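Local coordinates for Dbv8 protein (Nonomuraea, PDB 4MFZ), which probably transfers long acyl chains such as decanoyl from acyl-CoA to an amino group of glycopeptide antibiotics, as a GNAT-family N-acyltransferase, at residues R28-L40 and V113-A125. Residues are numbered along the deposited sequence; the frame is centred on the assembly and turned at random.
Sequences RQLRLGENATAWL and VRGGPTLPYETGA
Trp-39 lies flat against Gly-116, whose CA sits 3.4 Å from the centroid of the six-membered indole ring and only 14° off its normal, a CH-pi contact over the face. Glycine suits this place because a CB here would run into Trp-39 CH2. With CG anti to the backbone N (chi1 179°), the indole is carried out toward the loop, and Pro-117 CD reaches Trp-39 CE3 at 3.7 Å. The second tight point is apolar: Leu-32 CD2 presses on Pro-120 CD at 3.5 Å, closer than usual for two carbons, and also meets Leu-119 CD2 at 4.1 Å. Pro-120 CG comes 3.4 Å from Arg-31 O, while a water donates to Leu-30 O and Pro-120 O.

The Arg-31/Glu-122 side is looser and wet. Arg-31 closes helix 23-29 in a Schellman motif; its side chain bends away to solvent, leaving NE 4.9 Å from Glu-122 OE1. A water at the guanidinium edge, in its plane, accepts from Arg-31 NE and donates to Glu-122 OE1; another joins Glu-122 OE1 to Arg-31 O.

Loop 113-125, part of the N-acyltransferase N-terminal domain, thus lines the turn joining helices 23-29 and 37-46, in an all-helical region away from the decanoyl-CoA pocket. Helix 89-104 packs beside both segments: Leu-94 touches Leu-30 and Trp-39, Leu-91 meets Leu-119, and Glu-101 accepts the indole N-H.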
# COMPACT_ATOMS: atom_id res chain seq x y z
N ARG A 28 -1.14 -26.01 8.24
CA ARG A 28 -1.96 -27.05 7.65
C ARG A 28 -3.42 -26.61 7.43
O ARG A 28 -3.97 -26.84 6.36
CB ARG A 28 -1.90 -28.31 8.51
CG ARG A 28 -2.69 -29.48 7.94
CD ARG A 28 -2.36 -30.80 8.64
NE ARG A 28 -2.52 -30.65 10.08
CZ ARG A 28 -1.50 -30.62 10.94
NH1 ARG A 28 -0.25 -30.77 10.49
NH2 ARG A 28 -1.74 -30.47 12.25
N GLN A 29 -4.03 -25.97 8.42
CA GLN A 29 -5.44 -25.58 8.32
C GLN A 29 -5.71 -24.45 7.34
O GLN A 29 -6.75 -24.44 6.70
CB GLN A 29 -6.03 -25.29 9.69
CG GLN A 29 -5.99 -26.54 10.54
CD GLN A 29 -6.78 -26.43 11.81
OE1 GLN A 29 -6.41 -27.02 12.82
NE2 GLN A 29 -7.89 -25.69 11.76
N LEU A 30 -4.75 -23.53 7.20
CA LEU A 30 -4.94 -22.35 6.35
C LEU A 30 -4.39 -22.59 4.94
O LEU A 30 -4.41 -21.70 4.11
CB LEU A 30 -4.34 -21.09 7.00
CG LEU A 30 -4.85 -20.68 8.39
CD1 LEU A 30 -4.13 -19.42 8.88
CD2 LEU A 30 -6.36 -20.44 8.43
N ARG A 31 -3.89 -23.80 4.70
CA ARG A 31 -3.43 -24.27 3.37
C ARG A 31 -2.21 -23.51 2.87
O ARG A 31 -2.01 -23.37 1.66
CB ARG A 31 -4.58 -24.23 2.32
CG ARG A 31 -5.89 -24.91 2.76
CD ARG A 31 -5.70 -26.38 3.15
NE ARG A 31 -5.41 -27.19 1.97
CZ ARG A 31 -5.21 -28.51 1.97
NH1 ARG A 31 -5.29 -29.21 3.08
NH2 ARG A 31 -4.94 -29.13 0.83
N LEU A 32 -1.40 -23.03 3.81
CA LEU A 32 -0.20 -22.25 3.52
C LEU A 32 0.97 -23.07 2.97
O LEU A 32 1.20 -24.19 3.40
CB LEU A 32 0.25 -21.47 4.77
CG LEU A 32 -0.60 -20.26 5.16
CD1 LEU A 32 -0.17 -19.71 6.52
CD2 LEU A 32 -0.49 -19.17 4.08
N GLY A 33 1.73 -22.48 2.06
CA GLY A 33 2.81 -23.21 1.41
C GLY A 33 3.98 -23.24 2.37
O GLY A 33 3.96 -22.57 3.42
N GLU A 34 5.00 -24.00 2.00
CA GLU A 34 6.20 -24.17 2.79
C GLU A 34 6.99 -22.87 2.97
O GLU A 34 7.76 -22.73 3.90
CB GLU A 34 7.11 -25.21 2.16
CG GLU A 34 8.36 -25.48 2.97
CD GLU A 34 9.34 -26.36 2.24
OE1 GLU A 34 10.05 -27.14 2.91
OE2 GLU A 34 9.39 -26.29 0.99
N ASN A 35 6.79 -21.94 2.06
CA ASN A 35 7.46 -20.66 2.12
C ASN A 35 6.89 -19.70 3.18
O ASN A 35 7.40 -18.61 3.37
CB ASN A 35 7.47 -20.00 0.74
CG ASN A 35 6.10 -19.94 0.09
OD1 ASN A 35 5.83 -19.05 -0.71
ND2 ASN A 35 5.22 -20.88 0.42
N ALA A 36 5.81 -20.11 3.85
CA ALA A 36 5.24 -19.33 4.93
C ALA A 36 5.91 -19.72 6.25
O ALA A 36 5.67 -19.09 7.28
CB ALA A 36 3.74 -19.57 5.00
N THR A 37 6.76 -20.76 6.22
CA THR A 37 7.34 -21.35 7.46
C THR A 37 8.05 -20.34 8.37
O THR A 37 7.81 -20.32 9.58
CB THR A 37 8.27 -22.56 7.15
OG1 THR A 37 7.50 -23.58 6.52
CG2 THR A 37 8.90 -23.16 8.42
N ALA A 38 8.95 -19.53 7.80
CA ALA A 38 9.76 -18.61 8.59
C ALA A 38 8.88 -17.52 9.19
O ALA A 38 9.06 -17.14 10.32
CB ALA A 38 10.87 -18.02 7.74
N TRP A 39 7.89 -17.04 8.45
CA TRP A 39 7.00 -16.04 9.03
C TRP A 39 6.19 -16.64 10.16
O TRP A 39 6.09 -16.06 11.21
CB TRP A 39 6.11 -15.43 7.97
CG TRP A 39 5.14 -14.39 8.50
CD1 TRP A 39 5.44 -13.20 9.18
CD2 TRP A 39 3.67 -14.41 8.37
NE1 TRP A 39 4.29 -12.51 9.46
CE2 TRP A 39 3.19 -13.18 9.00
CE3 TRP A 39 2.74 -15.30 7.81
CZ2 TRP A 39 1.84 -12.87 9.07
CZ3 TRP A 39 1.37 -14.97 7.89
CH2 TRP A 39 0.94 -13.78 8.49
N LEU A 40 5.63 -17.84 9.95
CA LEU A 40 4.90 -18.52 11.04
C LEU A 40 5.78 -18.78 12.29
O LEU A 40 5.31 -18.64 13.41
CB LEU A 40 4.26 -19.82 10.55
CG LEU A 40 3.26 -19.70 9.38
CD1 LEU A 40 2.82 -21.06 8.84
CD2 LEU A 40 2.05 -18.88 9.74
N VAL A 113 9.92 -4.87 8.46
CA VAL A 113 8.83 -5.77 8.86
C VAL A 113 8.01 -6.14 7.63
O VAL A 113 7.20 -5.35 7.13
CB VAL A 113 7.94 -5.19 9.99
CG1 VAL A 113 6.77 -6.11 10.29
CG2 VAL A 113 8.75 -4.96 11.25
N ARG A 114 8.25 -7.33 7.12
CA ARG A 114 7.36 -7.92 6.15
C ARG A 114 6.15 -8.43 6.94
O ARG A 114 6.29 -9.21 7.91
CB ARG A 114 8.03 -9.08 5.40
CG ARG A 114 7.36 -9.45 4.07
CD ARG A 114 7.64 -8.41 2.99
NE ARG A 114 6.81 -8.61 1.80
CZ ARG A 114 6.85 -7.85 0.71
NH1 ARG A 114 7.70 -6.82 0.63
NH2 ARG A 114 6.05 -8.12 -0.32
N GLY A 115 4.96 -7.98 6.53
CA GLY A 115 3.72 -8.54 7.08
C GLY A 115 3.60 -9.94 6.50
O GLY A 115 4.57 -10.49 5.94
N GLY A 116 2.44 -10.55 6.60
CA GLY A 116 2.31 -11.84 5.93
C GLY A 116 2.14 -11.72 4.43
O GLY A 116 2.04 -10.59 3.90
N PRO A 117 2.09 -12.87 3.73
CA PRO A 117 1.69 -12.89 2.34
C PRO A 117 0.16 -12.77 2.23
O PRO A 117 -0.54 -12.77 3.25
CB PRO A 117 2.16 -14.27 1.87
CG PRO A 117 2.02 -15.12 3.08
CD PRO A 117 2.32 -14.23 4.26
N THR A 118 -0.35 -12.64 1.01
CA THR A 118 -1.77 -12.88 0.78
C THR A 118 -2.01 -14.35 1.06
O THR A 118 -1.28 -15.19 0.55
CB THR A 118 -2.10 -12.63 -0.68
OG1 THR A 118 -1.71 -11.30 -0.99
CG2 THR A 118 -3.59 -12.85 -0.96
N LEU A 119 -3.02 -14.64 1.88
CA LEU A 119 -3.41 -16.01 2.28
C LEU A 119 -4.20 -16.75 1.19
O LEU A 119 -4.79 -16.11 0.32
CB LEU A 119 -4.25 -15.96 3.56
CG LEU A 119 -3.71 -15.22 4.79
CD1 LEU A 119 -4.63 -15.44 6.00
CD2 LEU A 119 -2.28 -15.67 5.09
N PRO A 120 -4.18 -18.11 1.23
CA PRO A 120 -5.00 -18.88 0.29
C PRO A 120 -6.46 -18.59 0.51
O PRO A 120 -6.92 -18.62 1.65
CB PRO A 120 -4.65 -20.34 0.63
CG PRO A 120 -3.24 -20.25 1.15
CD PRO A 120 -3.22 -18.96 1.94
N TYR A 121 -7.18 -18.29 -0.57
CA TYR A 121 -8.60 -17.90 -0.45
C TYR A 121 -9.57 -19.07 -0.29
O TYR A 121 -10.72 -18.84 0.09
CB TYR A 121 -9.08 -17.02 -1.63
CG TYR A 121 -8.34 -15.69 -1.82
CD1 TYR A 121 -7.61 -15.12 -0.79
CD2 TYR A 121 -8.41 -15.01 -3.06
CE1 TYR A 121 -6.94 -13.91 -0.96
CE2 TYR A 121 -7.76 -13.80 -3.24
CZ TYR A 121 -7.03 -13.25 -2.21
OH TYR A 121 -6.36 -12.05 -2.40
N GLU A 122 -9.15 -20.30 -0.56
CA GLU A 122 -10.09 -21.46 -0.48
C GLU A 122 -10.64 -21.73 0.94
O GLU A 122 -11.62 -22.45 1.14
CB GLU A 122 -9.46 -22.72 -1.05
CG GLU A 122 -8.19 -23.17 -0.34
CD GLU A 122 -6.93 -22.63 -1.00
OE1 GLU A 122 -5.95 -23.40 -1.02
OE2 GLU A 122 -6.95 -21.47 -1.52
N THR A 123 -9.96 -21.13 1.92
CA THR A 123 -10.30 -21.26 3.33
C THR A 123 -11.48 -20.31 3.76
O THR A 123 -12.03 -20.43 4.85
CB THR A 123 -8.98 -21.02 4.11
OG1 THR A 123 -8.52 -22.25 4.70
CG2 THR A 123 -9.07 -19.95 5.09
N GLY A 124 -11.86 -19.38 2.88
CA GLY A 124 -13.05 -18.55 3.12
C GLY A 124 -12.74 -17.06 3.11
O GLY A 124 -11.59 -16.66 2.94
N ALA A 125 -13.77 -16.23 3.31
CA ALA A 125 -13.62 -14.80 3.17
C ALA A 125 -12.75 -14.16 4.27
O ALA A 125 -12.14 -13.13 4.04
CB ALA A 125 -15.00 -14.12 3.08
O HOH W 1 -6.11 -19.78 4.20
O HOH W 2 -5.52 -26.03 -0.65
O HOH W 3 -3.32 -23.05 -0.84